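Local coordinates for decapping nuclease RAI1 (PDB 5BUD), which removes the NAD cap and other 5'-end caps from RNA with the help of divalent metal ions, and binds and stimulates the exoribonuclease RAT1, at residues L117-F128 and D344-P355. Sequence-based numbering, arbitrary orientation.
Sequences LTDPIDLYVVPF and DEIKSYRLKYDP
Ile121 and Tyr353 open the run of antiparallel backbone bonds between strands 121-128 and 349-354: Tyr353 N gives to Ile121 O at 2.8 Å, and Ile121 N gives back to Tyr353 O. Leu123 with Leu351 and Val125 with Tyr349 form the next hydrogen-bonded pairs, the shortest of the backbone bonds running from Val125 N to Tyr349 O at 2.7 Å. Asp122 with Lys352 and Tyr124 with Arg350 are the non-hydrogen-bonded pairs between them.

The two faces of the pair differ. On that of Ile121, Leu123 and Val125, side chains pack apolar: Ile121 CB against Tyr353 CB at 3.7 Å, Leu123 CD1 alongside Leu351 CD2; and, past the last pair, Pro127 CG meets the edge of the Tyr349 ring at CE2, the two side chains crossing at about a right angle. Strand 131-136 flanks 121-128 and strand 359-364 flanks 349-354, so this pair joins two antiparallel hairpins within the PD-(D/E)XK nuclease fold, away from the manganese site.

The face of Asp122 and Tyr124 is polar. Lys352 and Asp122 point the same way, and the lysine chain bends at its last torsion (chi4 81°) to bring NZ onto the syn lone pair of Asp122 OD1, a 2.8 Å salt bridge. A water links Asp122 OD2, Lys352 NZ and Tyr353 O, while Arg144 pairs with OD2 as well, so the carboxylate is gripped at both oxygens. Next along, the Arg350 guanidinium lays one face over Tyr124 CE1, which sits 3.4 Å from Arg350 CZ, its plane turned 71° from the ring.

At the loop end, Tyr353 has CG anti to its backbone N (chi1 171°), sending the ring along 117-120. Its hydroxyl donates in the carbonyl plane to Leu117 O at 2.7 Å, and Asp119 O meets the ring edge 3.2 Å from Tyr353 CD2. Pro355 CB also rests against Leu117 O.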
# COMPACT_ATOMS: atom_id res chain seq x y z
N LEU A 117 -7.74 -12.94 9.53
CA LEU A 117 -8.92 -13.65 9.04
C LEU A 117 -10.25 -12.91 9.30
O LEU A 117 -11.26 -13.20 8.64
CB LEU A 117 -8.97 -15.07 9.63
CG LEU A 117 -7.82 -16.02 9.25
CD1 LEU A 117 -7.91 -17.32 10.04
CD2 LEU A 117 -7.84 -16.35 7.77
N THR A 118 -10.26 -11.97 10.24
CA THR A 118 -11.49 -11.24 10.52
C THR A 118 -11.74 -10.08 9.56
O THR A 118 -12.84 -9.56 9.54
CB THR A 118 -11.60 -10.71 11.97
OG1 THR A 118 -10.74 -9.59 12.15
CG2 THR A 118 -11.25 -11.77 12.99
N ASP A 119 -10.74 -9.69 8.76
CA ASP A 119 -10.86 -8.51 7.88
C ASP A 119 -11.49 -8.85 6.50
O ASP A 119 -10.95 -9.67 5.77
CB ASP A 119 -9.48 -7.87 7.63
CG ASP A 119 -8.86 -7.26 8.87
OD1 ASP A 119 -9.59 -6.81 9.77
OD2 ASP A 119 -7.61 -7.23 8.95
N PRO A 120 -12.59 -8.16 6.14
CA PRO A 120 -13.25 -8.36 4.85
C PRO A 120 -12.41 -7.86 3.67
O PRO A 120 -11.60 -6.96 3.84
CB PRO A 120 -14.51 -7.48 4.97
CG PRO A 120 -14.07 -6.36 5.82
CD PRO A 120 -13.19 -7.02 6.86
N ILE A 121 -12.61 -8.46 2.50
CA ILE A 121 -12.06 -7.97 1.22
C ILE A 121 -13.19 -7.96 0.21
O ILE A 121 -13.87 -8.97 0.02
CB ILE A 121 -10.93 -8.87 0.68
CG1 ILE A 121 -9.81 -9.02 1.71
CG2 ILE A 121 -10.34 -8.31 -0.63
CD1 ILE A 121 -8.64 -9.86 1.24
N ASP A 122 -13.38 -6.82 -0.45
CA ASP A 122 -14.37 -6.69 -1.52
C ASP A 122 -13.74 -5.87 -2.66
O ASP A 122 -13.50 -4.65 -2.53
CB ASP A 122 -15.68 -6.03 -1.04
CG ASP A 122 -16.51 -6.94 -0.10
OD1 ASP A 122 -17.40 -7.66 -0.60
OD2 ASP A 122 -16.27 -6.94 1.13
N LEU A 123 -13.52 -6.55 -3.78
CA LEU A 123 -12.86 -5.97 -4.96
C LEU A 123 -13.72 -6.19 -6.22
O LEU A 123 -14.65 -7.00 -6.21
CB LEU A 123 -11.52 -6.65 -5.19
CG LEU A 123 -10.65 -6.78 -3.94
CD1 LEU A 123 -9.46 -7.69 -4.20
CD2 LEU A 123 -10.23 -5.39 -3.46
N TYR A 124 -13.40 -5.45 -7.26
CA TYR A 124 -13.98 -5.61 -8.58
C TYR A 124 -12.85 -6.01 -9.52
O TYR A 124 -11.76 -5.45 -9.43
CB TYR A 124 -14.62 -4.28 -9.02
CG TYR A 124 -15.93 -3.94 -8.37
CD1 TYR A 124 -17.04 -4.80 -8.45
CD2 TYR A 124 -16.10 -2.73 -7.70
CE1 TYR A 124 -18.25 -4.45 -7.86
CE2 TYR A 124 -17.30 -2.38 -7.13
CZ TYR A 124 -18.37 -3.22 -7.22
OH TYR A 124 -19.53 -2.80 -6.62
N VAL A 125 -13.11 -7.02 -10.36
CA VAL A 125 -12.20 -7.47 -11.41
C VAL A 125 -12.81 -7.21 -12.80
O VAL A 125 -13.91 -7.72 -13.12
CB VAL A 125 -11.95 -8.97 -11.30
CG1 VAL A 125 -10.93 -9.42 -12.31
CG2 VAL A 125 -11.50 -9.34 -9.90
N VAL A 126 -12.08 -6.49 -13.64
CA VAL A 126 -12.59 -6.05 -14.93
C VAL A 126 -11.57 -6.48 -15.99
O VAL A 126 -10.48 -5.94 -16.05
CB VAL A 126 -12.81 -4.53 -14.97
CG1 VAL A 126 -13.29 -4.08 -16.35
CG2 VAL A 126 -13.81 -4.10 -13.89
N PRO A 127 -11.92 -7.48 -16.82
CA PRO A 127 -11.03 -7.88 -17.91
C PRO A 127 -11.10 -6.88 -19.06
O PRO A 127 -12.21 -6.46 -19.47
CB PRO A 127 -11.58 -9.23 -18.35
CG PRO A 127 -12.56 -9.65 -17.31
CD PRO A 127 -13.07 -8.40 -16.69
N PHE A 128 -9.93 -6.52 -19.59
CA PHE A 128 -9.86 -5.59 -20.71
C PHE A 128 -8.51 -5.66 -21.41
O PHE A 128 -7.46 -5.63 -20.77
CB PHE A 128 -10.15 -4.14 -20.26
CG PHE A 128 -10.02 -3.14 -21.36
CD1 PHE A 128 -8.91 -2.31 -21.44
CD2 PHE A 128 -10.96 -3.08 -22.38
CE1 PHE A 128 -8.77 -1.41 -22.48
CE2 PHE A 128 -10.81 -2.19 -23.43
CZ PHE A 128 -9.71 -1.36 -23.49
N ASP A 344 -12.83 -11.81 -22.54
CA ASP A 344 -14.26 -11.54 -22.51
C ASP A 344 -14.58 -10.23 -21.80
O ASP A 344 -14.70 -10.18 -20.58
CB ASP A 344 -15.01 -12.70 -21.88
CG ASP A 344 -16.49 -12.47 -21.82
OD1 ASP A 344 -16.97 -11.37 -22.19
OD2 ASP A 344 -17.17 -13.40 -21.38
N GLU A 345 -14.76 -9.18 -22.59
CA GLU A 345 -14.98 -7.83 -22.09
C GLU A 345 -16.45 -7.53 -21.89
O GLU A 345 -16.86 -6.38 -21.82
CB GLU A 345 -14.35 -6.84 -23.05
CG GLU A 345 -12.86 -7.10 -23.18
CD GLU A 345 -12.18 -6.20 -24.16
OE1 GLU A 345 -11.01 -6.49 -24.46
OE2 GLU A 345 -12.81 -5.21 -24.62
N ILE A 346 -17.24 -8.59 -21.79
CA ILE A 346 -18.68 -8.49 -21.76
C ILE A 346 -19.17 -8.41 -20.30
O ILE A 346 -20.32 -8.05 -20.03
CB ILE A 346 -19.28 -9.68 -22.56
CG1 ILE A 346 -20.22 -9.17 -23.63
CG2 ILE A 346 -19.86 -10.76 -21.66
CD1 ILE A 346 -19.46 -8.49 -24.75
N LYS A 347 -18.28 -8.70 -19.37
CA LYS A 347 -18.65 -8.66 -17.96
C LYS A 347 -17.50 -8.34 -17.02
O LYS A 347 -16.37 -8.14 -17.45
CB LYS A 347 -19.34 -9.96 -17.56
CG LYS A 347 -18.72 -11.23 -18.06
CD LYS A 347 -19.87 -12.20 -18.29
CE LYS A 347 -19.47 -13.65 -18.14
NZ LYS A 347 -20.58 -14.51 -18.68
N SER A 348 -17.88 -8.22 -15.74
CA SER A 348 -16.97 -7.91 -14.64
C SER A 348 -17.36 -8.80 -13.46
O SER A 348 -18.47 -9.40 -13.45
CB SER A 348 -17.17 -6.47 -14.23
OG SER A 348 -16.88 -5.59 -15.28
N TYR A 349 -16.48 -8.84 -12.46
CA TYR A 349 -16.63 -9.72 -11.30
C TYR A 349 -16.36 -9.04 -9.95
O TYR A 349 -15.52 -8.14 -9.85
CB TYR A 349 -15.68 -10.92 -11.42
CG TYR A 349 -15.78 -11.57 -12.77
CD1 TYR A 349 -16.61 -12.68 -12.98
CD2 TYR A 349 -15.09 -11.06 -13.84
CE1 TYR A 349 -16.71 -13.27 -14.24
CE2 TYR A 349 -15.19 -11.62 -15.10
CZ TYR A 349 -15.99 -12.72 -15.30
OH TYR A 349 -16.04 -13.26 -16.56
N ARG A 350 -17.05 -9.53 -8.93
CA ARG A 350 -16.76 -9.22 -7.54
C ARG A 350 -15.86 -10.31 -7.05
O ARG A 350 -16.16 -11.48 -7.21
CB ARG A 350 -18.02 -9.30 -6.69
CG ARG A 350 -18.97 -8.14 -6.82
CD ARG A 350 -19.87 -8.08 -5.59
NE ARG A 350 -20.02 -6.70 -5.18
CZ ARG A 350 -20.71 -5.78 -5.85
NH1 ARG A 350 -21.35 -6.08 -6.98
NH2 ARG A 350 -20.75 -4.54 -5.38
N LEU A 351 -14.74 -9.93 -6.45
CA LEU A 351 -13.88 -10.86 -5.74
C LEU A 351 -14.05 -10.52 -4.27
O LEU A 351 -13.81 -9.39 -3.87
CB LEU A 351 -12.42 -10.67 -6.17
CG LEU A 351 -11.32 -11.46 -5.48
CD1 LEU A 351 -11.56 -12.95 -5.53
CD2 LEU A 351 -9.97 -11.15 -6.12
N LYS A 352 -14.48 -11.48 -3.47
CA LYS A 352 -14.89 -11.20 -2.10
C LYS A 352 -14.30 -12.23 -1.14
O LYS A 352 -14.44 -13.43 -1.36
CB LYS A 352 -16.42 -11.20 -2.01
CG LYS A 352 -17.00 -11.15 -0.59
CD LYS A 352 -18.53 -11.24 -0.62
CE LYS A 352 -19.15 -10.74 0.68
NZ LYS A 352 -19.27 -9.26 0.72
N TYR A 353 -13.64 -11.75 -0.09
CA TYR A 353 -13.35 -12.58 1.07
C TYR A 353 -14.38 -12.23 2.14
O TYR A 353 -14.48 -11.07 2.56
CB TYR A 353 -11.95 -12.34 1.62
CG TYR A 353 -11.75 -13.01 2.93
CD1 TYR A 353 -11.85 -14.40 3.04
CD2 TYR A 353 -11.48 -12.28 4.07
CE1 TYR A 353 -11.69 -15.03 4.26
CE2 TYR A 353 -11.32 -12.91 5.29
CZ TYR A 353 -11.42 -14.29 5.38
OH TYR A 353 -11.28 -14.90 6.59
N ASP A 354 -15.15 -13.25 2.54
CA ASP A 354 -16.24 -13.14 3.52
C ASP A 354 -15.79 -13.87 4.80
O ASP A 354 -15.73 -15.11 4.80
CB ASP A 354 -17.51 -13.80 2.97
CG ASP A 354 -18.74 -13.62 3.89
OD1 ASP A 354 -18.57 -13.45 5.11
OD2 ASP A 354 -19.88 -13.63 3.37
N PRO A 355 -15.44 -13.12 5.86
CA PRO A 355 -14.97 -13.75 7.09
C PRO A 355 -16.03 -14.53 7.87
O PRO A 355 -15.66 -15.37 8.69
CB PRO A 355 -14.51 -12.58 7.97
CG PRO A 355 -14.61 -11.35 7.14
CD PRO A 355 -15.47 -11.65 5.96
O HOH W 1 -16.67 -9.08 2.33
O HOH W 2 -20.21 -7.04 -2.46